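Inositol monophosphatase (Zymomonas mobilis, PDB 4N81) probably acts as a magnesium-dependent phosphatase of the inositol monophosphatase superfamily, removing phosphate from small phosphorylated substrates. Local coordinates at residues A[16-29]-A[94-106]. Sequence-based numbering, arbitrary orientation.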
ATOM      1  N   LEU A  16      25.405   1.432   1.802  1.00 24.07           N
ATOM      2  CA  LEU A  16      24.651   2.675   1.739  1.00 21.99           C
ATOM      3  C   LEU A  16      23.210   2.412   2.140  1.00 19.36           C
ATOM      4  O   LEU A  16      22.596   3.196   2.875  1.00 19.07           O
ATOM      5  CB  LEU A  16      24.710   3.256   0.321  1.00 23.16           C
ATOM      6  CG  LEU A  16      26.127   3.610  -0.177  1.00 24.44           C
ATOM      7  CD1 LEU A  16      26.013   4.083  -1.606  1.00 24.65           C
ATOM      8  CD2 LEU A  16      26.783   4.696   0.667  1.00 26.70           C
ATOM      9  N   ALA A  17      22.668   1.277   1.708  1.00 18.56           N
ATOM     10  CA  ALA A  17      21.281   1.008   2.073  1.00 17.31           C
ATOM     11  C   ALA A  17      21.137   0.800   3.568  1.00 18.44           C
ATOM     12  O   ALA A  17      20.134   1.273   4.173  1.00 17.54           O
ATOM     13  CB  ALA A  17      20.680  -0.187   1.286  1.00 17.84           C
ATOM     14  N   ASP A  18      22.136   0.152   4.174  1.00 18.82           N
ATOM     15  CA  ASP A  18      22.098  -0.087   5.627  1.00 21.08           C
ATOM     16  C   ASP A  18      22.181   1.216   6.420  1.00 22.25           C
ATOM     17  O   ASP A  18      21.445   1.447   7.403  1.00 20.97           O
ATOM     18  CB  ASP A  18      23.300  -0.935   6.091  1.00 23.06           C
ATOM     19  CG  ASP A  18      23.238  -2.372   5.575  1.00 28.52           C
ATOM     20  OD1 ASP A  18      22.149  -2.787   5.108  1.00 25.93           O
ATOM     21  OD2 ASP A  18      24.283  -3.073   5.659  1.00 24.02           O
ATOM     22  N   VAL A  19      23.065   2.095   5.950  1.00 24.55           N
ATOM     23  CA  VAL A  19      23.251   3.359   6.633  1.00 25.52           C
ATOM     24  C   VAL A  19      21.974   4.210   6.556  1.00 21.09           C
ATOM     25  O   VAL A  19      21.471   4.795   7.594  1.00 21.26           O
ATOM     26  CB  VAL A  19      24.486   4.059   6.035  1.00 24.92           C
ATOM     27  CG1 VAL A  19      24.523   5.528   6.410  1.00 27.42           C
ATOM     28  CG2 VAL A  19      25.784   3.289   6.475  1.00 24.36           C
ATOM     29  N   ALA A  20      21.401   4.226   5.351  1.00 18.93           N
ATOM     30  CA  ALA A  20      20.154   4.976   5.189  1.00 19.75           C
ATOM     31  C   ALA A  20      19.022   4.389   6.057  1.00 21.32           C
ATOM     32  O   ALA A  20      18.230   5.142   6.685  1.00 19.07           O
ATOM     33  CB  ALA A  20      19.718   4.977   3.688  1.00 16.95           C
ATOM     34  N   ALA A  21      18.970   3.046   6.141  1.00 17.75           N
ATOM     35  CA  ALA A  21      17.873   2.395   6.848  1.00 16.45           C
ATOM     36  C   ALA A  21      17.927   2.782   8.312  1.00 19.45           C
ATOM     37  O   ALA A  21      16.885   3.081   8.925  1.00 18.49           O
ATOM     38  CB  ALA A  21      17.961   0.849   6.745  1.00 17.60           C
ATOM     39  N   ASP A  22      19.130   2.713   8.884  1.00 20.08           N
ATOM     40  CA  ASP A  22      19.218   2.990  10.319  1.00 19.00           C
ATOM     41  C   ASP A  22      18.899   4.436  10.612  1.00 23.15           C
ATOM     42  O   ASP A  22      18.444   4.759  11.707  1.00 20.97           O
ATOM     43  CB  ASP A  22      20.604   2.670  10.885  1.00 21.26           C
ATOM     44  CG  ASP A  22      20.913   1.178  10.830  1.00 29.78           C
ATOM     45  OD1 ASP A  22      22.107   0.797  10.845  1.00 32.77           O
ATOM     46  OD2 ASP A  22      19.943   0.393  10.764  1.00 30.39           O
ATOM     47  N   ILE A  23      19.174   5.325   9.664  1.00 18.95           N
ATOM     48  CA  ILE A  23      18.798   6.720   9.936  1.00 19.06           C
ATOM     49  C   ILE A  23      17.286   6.985   9.810  1.00 18.87           C
ATOM     50  O   ILE A  23      16.692   7.721  10.604  1.00 17.96           O
ATOM     51  CB  ILE A  23      19.566   7.630   8.986  1.00 23.95           C
ATOM     52  CG1 ILE A  23      21.025   7.673   9.420  1.00 25.18           C
ATOM     53  CG2 ILE A  23      18.934   9.022   8.914  1.00 23.83           C
ATOM     54  CD1 ILE A  23      21.971   8.107   8.302  1.00 26.73           C
ATOM     55  N   ILE A  24      16.681   6.375   8.795  1.00 16.78           N
ATOM     56  CA  ILE A  24      15.268   6.601   8.442  1.00 15.70           C
ATOM     57  C   ILE A  24      14.297   5.931   9.416  1.00 15.36           C
ATOM     58  O   ILE A  24      13.299   6.522   9.805  1.00 15.08           O
ATOM     59  CB  ILE A  24      14.980   6.063   7.017  1.00 17.36           C
ATOM     60  CG1 ILE A  24      15.733   6.906   5.960  1.00 17.95           C
ATOM     61  CG2 ILE A  24      13.447   6.013   6.733  1.00 16.54           C
ATOM     62  CD1 ILE A  24      15.770   6.224   4.500  1.00 18.04           C
ATOM     63  N   ARG A  25      14.632   4.730   9.869  1.00 15.57           N
ATOM     64  CA  ARG A  25      13.676   3.934  10.666  1.00 18.56           C
ATOM     65  C   ARG A  25      13.070   4.660  11.893  1.00 18.64           C
ATOM     66  O   ARG A  25      11.848   4.646  12.076  1.00 16.07           O
ATOM     67  CB  ARG A  25      14.340   2.618  11.091  1.00 20.19           C
ATOM     68  CG  ARG A  25      13.442   1.587  11.754  1.00 23.71           C
ATOM     69  CD  ARG A  25      14.255   0.280  12.080  1.00 21.51           C
ATOM     70  NE  ARG A  25      14.667  -0.416  10.852  1.00 23.38           N
ATOM     71  CZ  ARG A  25      15.932  -0.488  10.422  1.00 27.83           C
ATOM     72  NH1 ARG A  25      16.232  -1.156   9.281  1.00 19.42           N
ATOM     73  NH2 ARG A  25      16.896   0.089  11.134  1.00 30.40           N
ATOM     74  N   PRO A  26      13.900   5.342  12.708  1.00 16.66           N
ATOM     75  CA  PRO A  26      13.346   5.983  13.903  1.00 18.07           C
ATOM     76  C   PRO A  26      12.248   7.012  13.561  1.00 20.04           C
ATOM     77  O   PRO A  26      11.508   7.402  14.471  1.00 19.00           O
ATOM     78  CB  PRO A  26      14.561   6.686  14.540  1.00 22.51           C
ATOM     79  CG  PRO A  26      15.728   5.914  14.055  1.00 25.96           C
ATOM     80  CD  PRO A  26      15.375   5.418  12.681  1.00 17.60           C
ATOM     81  N   PHE A  27      12.271   7.592  12.353  1.00 17.18           N
ATOM     82  CA  PHE A  27      11.300   8.637  11.989  1.00 15.75           C
ATOM     83  C   PHE A  27       9.982   8.078  11.471  1.00 17.28           C
ATOM     84  O   PHE A  27       9.042   8.813  11.310  1.00 15.59           O
ATOM     85  CB  PHE A  27      11.875   9.566  10.925  1.00 15.67           C
ATOM     86  CG  PHE A  27      13.048  10.372  11.425  1.00 18.55           C
ATOM     87  CD1 PHE A  27      14.357  10.012  11.101  1.00 17.31           C
ATOM     88  CD2 PHE A  27      12.837  11.438  12.278  1.00 20.56           C
ATOM     89  CE1 PHE A  27      15.431  10.740  11.576  1.00 21.85           C
ATOM     90  CE2 PHE A  27      13.919  12.184  12.770  1.00 21.93           C
ATOM     91  CZ  PHE A  27      15.217  11.824  12.405  1.00 23.71           C
ATOM     92  N   PHE A  28       9.946   6.803  11.152  1.00 14.15           N
ATOM     93  CA  PHE A  28       8.727   6.236  10.565  1.00 13.31           C
ATOM     94  C   PHE A  28       7.590   6.228  11.607  1.00 14.19           C
ATOM     95  O   PHE A  28       7.800   5.788  12.758  1.00 14.03           O
ATOM     96  CB  PHE A  28       9.035   4.808  10.102  1.00 12.97           C
ATOM     97  CG  PHE A  28       7.842   4.126   9.461  1.00 13.70           C
ATOM     98  CD1 PHE A  28       7.292   4.645   8.293  1.00 12.05           C
ATOM     99  CD2 PHE A  28       7.331   2.964  10.019  1.00 15.20           C
ATOM    100  CE1 PHE A  28       6.169   4.024   7.678  1.00 13.43           C
ATOM    101  CE2 PHE A  28       6.274   2.304   9.427  1.00 14.39           C
ATOM    102  CZ  PHE A  28       5.700   2.819   8.249  1.00 11.11           C
ATOM    103  N   ARG A  29       6.393   6.649  11.185  1.00 13.04           N
ATOM    104  CA  ARG A  29       5.230   6.727  12.079  1.00 13.26           C
ATOM    105  C   ARG A  29       5.398   7.615  13.309  1.00 14.79           C
ATOM    106  O   ARG A  29       4.712   7.464  14.309  1.00 15.23           O
ATOM    107  CB  ARG A  29       4.763   5.320  12.486  1.00 14.17           C
ATOM    108  CG  ARG A  29       4.025   4.657  11.304  1.00 12.42           C
ATOM    109  CD  ARG A  29       3.423   3.247  11.631  1.00 12.47           C
ATOM    110  NE  ARG A  29       2.899   2.663  10.381  1.00 11.77           N
ATOM    111  CZ  ARG A  29       2.412   1.422  10.276  1.00 13.56           C
ATOM    112  NH1 ARG A  29       2.347   0.642  11.354  1.00 13.77           N
ATOM    113  NH2 ARG A  29       2.051   0.953   9.107  1.00 11.50           N
ATOM    114  N   PHE A  94       5.336   7.539   2.924  1.00 13.17           N
ATOM    115  CA  PHE A  94       6.030   7.590   4.221  1.00 10.59           C
ATOM    116  C   PHE A  94       5.318   8.559   5.164  1.00 11.03           C
ATOM    117  O   PHE A  94       5.112   8.275   6.375  1.00 11.66           O
ATOM    118  CB  PHE A  94       7.492   8.101   4.013  1.00 11.00           C
ATOM    119  CG  PHE A  94       8.281   8.202   5.300  1.00 11.63           C
ATOM    120  CD1 PHE A  94       8.129   9.324   6.130  1.00 12.21           C
ATOM    121  CD2 PHE A  94       9.148   7.206   5.677  1.00 11.74           C
ATOM    122  CE1 PHE A  94       8.829   9.453   7.317  1.00 12.88           C
ATOM    123  CE2 PHE A  94       9.885   7.312   6.881  1.00 12.45           C
ATOM    124  CZ  PHE A  94       9.730   8.437   7.693  1.00 13.01           C
ATOM    125  N   ILE A  95       4.886   9.679   4.603  1.00 11.20           N
ATOM    126  CA  ILE A  95       4.225  10.710   5.421  1.00 11.74           C
ATOM    127  C   ILE A  95       2.924  10.143   5.984  1.00 14.14           C
ATOM    128  O   ILE A  95       2.546  10.409   7.149  1.00 13.44           O
ATOM    129  CB  ILE A  95       3.937  11.957   4.564  1.00 12.56           C
ATOM    130  CG1 ILE A  95       5.236  12.770   4.397  1.00 13.09           C
ATOM    131  CG2 ILE A  95       2.854  12.880   5.206  1.00 18.60           C
ATOM    132  CD1 ILE A  95       5.146  13.796   3.250  1.00 17.51           C
ATOM    133  N   GLY A  96       2.323   9.253   5.203  1.00 11.05           N
ATOM    134  CA  GLY A  96       1.082   8.593   5.625  1.00 11.00           C
ATOM    135  C   GLY A  96       1.291   7.357   6.500  1.00 13.70           C
ATOM    136  O   GLY A  96       0.328   6.649   6.847  1.00 10.94           O
ATOM    137  N   GLY A  97       2.541   7.075   6.870  1.00 11.46           N
ATOM    138  CA  GLY A  97       2.767   5.961   7.784  1.00 11.77           C
ATOM    139  C   GLY A  97       2.721   4.600   7.105  1.00 13.06           C
ATOM    140  O   GLY A  97       2.510   3.572   7.764  1.00 12.36           O
ATOM    141  N   ARG A  98       2.838   4.582   5.769  1.00 10.11           N
ATOM    142  CA  ARG A  98       2.859   3.323   5.016  1.00  9.72           C
ATOM    143  C   ARG A  98       4.236   2.802   4.735  1.00 12.63           C
ATOM    144  O   ARG A  98       5.108   3.563   4.319  1.00 10.82           O
ATOM    145  CB  ARG A  98       2.211   3.516   3.635  1.00 11.38           C
ATOM    146  CG  ARG A  98       0.719   4.019   3.747  1.00 14.48           C
ATOM    147  CD  ARG A  98       0.207   4.272   2.304  1.00 11.43           C
ATOM    148  NE  ARG A  98      -1.271   4.405   2.278  1.00 10.22           N
ATOM    149  CZ  ARG A  98      -1.969   4.207   1.158  1.00 12.78           C
ATOM    150  NH1 ARG A  98      -1.325   3.883   0.025  1.00 11.34           N
ATOM    151  NH2 ARG A  98      -3.292   4.336   1.176  1.00 12.11           N
ATOM    152  N   ALA A  99       4.418   1.490   4.872  1.00  9.84           N
ATOM    153  CA  ALA A  99       5.764   0.923   4.645  1.00 10.39           C
ATOM    154  C   ALA A  99       5.895   0.417   3.204  1.00 10.90           C
ATOM    155  O   ALA A  99       6.470  -0.659   2.948  1.00 12.27           O
ATOM    156  CB  ALA A  99       6.021  -0.218   5.633  1.00 13.41           C
ATOM    157  N   SER A 100       5.342   1.160   2.260  1.00 12.68           N
ATOM    158  CA  SER A 100       5.634   0.871   0.842  1.00 12.74           C
ATOM    159  C   SER A 100       6.796   1.699   0.300  1.00 10.74           C
ATOM    160  O   SER A 100       7.181   1.515  -0.854  1.00 13.38           O
ATOM    161  CB  SER A 100       4.393   1.175  -0.009  1.00  8.84           C
ATOM    162  OG  SER A 100       4.012   2.552   0.202  1.00 11.61           O
ATOM    163  N   PHE A 101       7.292   2.674   1.068  1.00  9.52           N
ATOM    164  CA  PHE A 101       8.381   3.509   0.583  1.00  9.37           C
ATOM    165  C   PHE A 101       9.667   2.703   0.528  1.00  9.65           C
ATOM    166  O   PHE A 101       9.763   1.679   1.192  1.00 12.89           O
ATOM    167  CB  PHE A 101       8.599   4.757   1.466  1.00  9.84           C
ATOM    168  CG  PHE A 101       9.173   4.436   2.802  1.00 12.73           C
ATOM    169  CD1 PHE A 101      10.550   4.461   3.011  1.00 11.78           C
ATOM    170  CD2 PHE A 101       8.345   4.101   3.860  1.00 13.10           C
ATOM    171  CE1 PHE A 101      11.076   4.154   4.259  1.00 13.25           C
ATOM    172  CE2 PHE A 101       8.868   3.755   5.090  1.00 10.78           C
ATOM    173  CZ  PHE A 101      10.250   3.798   5.293  1.00 11.34           C
ATOM    174  N   GLY A 102      10.652   3.148  -0.270  1.00 10.18           N
ATOM    175  CA  GLY A 102      11.958   2.463  -0.259  1.00 10.37           C
ATOM    176  C   GLY A 102      13.122   3.417  -0.489  1.00 13.09           C
ATOM    177  O   GLY A 102      12.976   4.483  -1.108  1.00 13.76           O
ATOM    178  N   THR A 103      14.296   3.033   0.002  1.00 11.70           N
ATOM    179  CA  THR A 103      15.508   3.750  -0.362  1.00 12.47           C
ATOM    180  C   THR A 103      15.916   3.190  -1.721  1.00 14.07           C
ATOM    181  O   THR A 103      15.998   1.970  -1.900  1.00 13.41           O
ATOM    182  CB  THR A 103      16.597   3.447   0.663  1.00 13.38           C
ATOM    183  OG1 THR A 103      16.201   3.985   1.937  1.00 14.93           O
ATOM    184  CG2 THR A 103      17.973   4.066   0.220  1.00 14.39           C
ATOM    185  N   LEU A 104      16.228   4.066  -2.669  1.00 15.36           N
ATOM    186  CA  LEU A 104      16.745   3.619  -3.967  1.00 12.68           C
ATOM    187  C   LEU A 104      18.191   4.043  -4.084  1.00 14.08           C
ATOM    188  O   LEU A 104      18.501   5.225  -3.856  1.00 16.84           O
ATOM    189  CB  LEU A 104      15.955   4.289  -5.099  1.00 12.19           C
ATOM    190  CG  LEU A 104      14.434   4.110  -5.067  1.00 11.22           C
ATOM    191  CD1 LEU A 104      13.756   4.724  -6.312  1.00 10.93           C
ATOM    192  CD2 LEU A 104      14.142   2.595  -5.028  1.00 11.02           C
ATOM    193  N   ILE A 105      19.060   3.105  -4.463  1.00 14.25           N
ATOM    194  CA  ILE A 105      20.459   3.447  -4.752  1.00 15.46           C
ATOM    195  C   ILE A 105      20.795   2.885  -6.142  1.00 17.03           C
ATOM    196  O   ILE A 105      20.533   1.708  -6.428  1.00 15.29           O
ATOM    197  CB  ILE A 105      21.354   2.782  -3.690  1.00 16.27           C
ATOM    198  CG1 ILE A 105      21.052   3.391  -2.301  1.00 19.93           C
ATOM    199  CG2 ILE A 105      22.882   2.858  -4.089  1.00 17.70           C
ATOM    200  CD1 ILE A 105      21.317   2.458  -1.148  1.00 21.94           C
ATOM    201  N   ALA A 106      21.441   3.668  -6.983  1.00 20.39           N
ATOM    202  CA  ALA A 106      21.781   3.137  -8.290  1.00 16.36           C
ATOM    203  C   ALA A 106      23.162   3.599  -8.680  1.00 17.79           C
ATOM    204  O   ALA A 106      23.595   4.659  -8.239  1.00 19.83           O
ATOM    205  CB  ALA A 106      20.774   3.613  -9.307  1.00 19.13           C
TER
HETATM  206  O   HOH W   1      17.238   1.945   3.473  1.00 16.58           O
HETATM  207  O   HOH W   2       5.654   8.074   9.046  1.00 14.78           O
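Ile-105 drives its CD1 methyl against the helix backbone at Ala-17, 3.4 Å from the amide N, and alanine suits this turn because its short CB lets the strand come so near. One turn on, Ala-20 faces Thr-103, whose OG1 is hydrogen-bonded with Pro-87 O and lies 2.8 Å from a water that donates to it and to Ala-17 O. Ile-24 sets CG2, anti to its backbone N, against two neighbouring rings, 3.8 Å from Phe-94 CE2 and close to Phe-101 CE1. Helix 16-24 runs nearly antiparallel (154°) to strand 102-106, packed on the large sheet of the inositol monophosphatase fold; helix 42-61 also packs against it, at Leu-16 and Val-19. Phe-94 and Phe-101 touch Ile-88, a predicted magnesium ligand. Phe-28 completes the aromatic cluster, its edge toward the face of Phe-94, centroids 5.8 Å apart. Against this buried apolar packing, the partly exposed Arg-29 end is joined by polar bonds and a water linking Arg-29 N to Phe-94 O. Gly-97 closes a Schellman motif; a side chain there would jam against the preceding carbonyl O and Arg-29 CG. Arg-29 grips Gly-97 O side-on through NE (2.8 Å) and NH2, while NH1 forms a salt bridge with Glu-125 OE1 and NH2 a hydrogen bond with Tyr-188 OH, both of the second subunit. A leucine here would probably leave Gly-97 O without either side-chain donor and that Glu-125 without its mate.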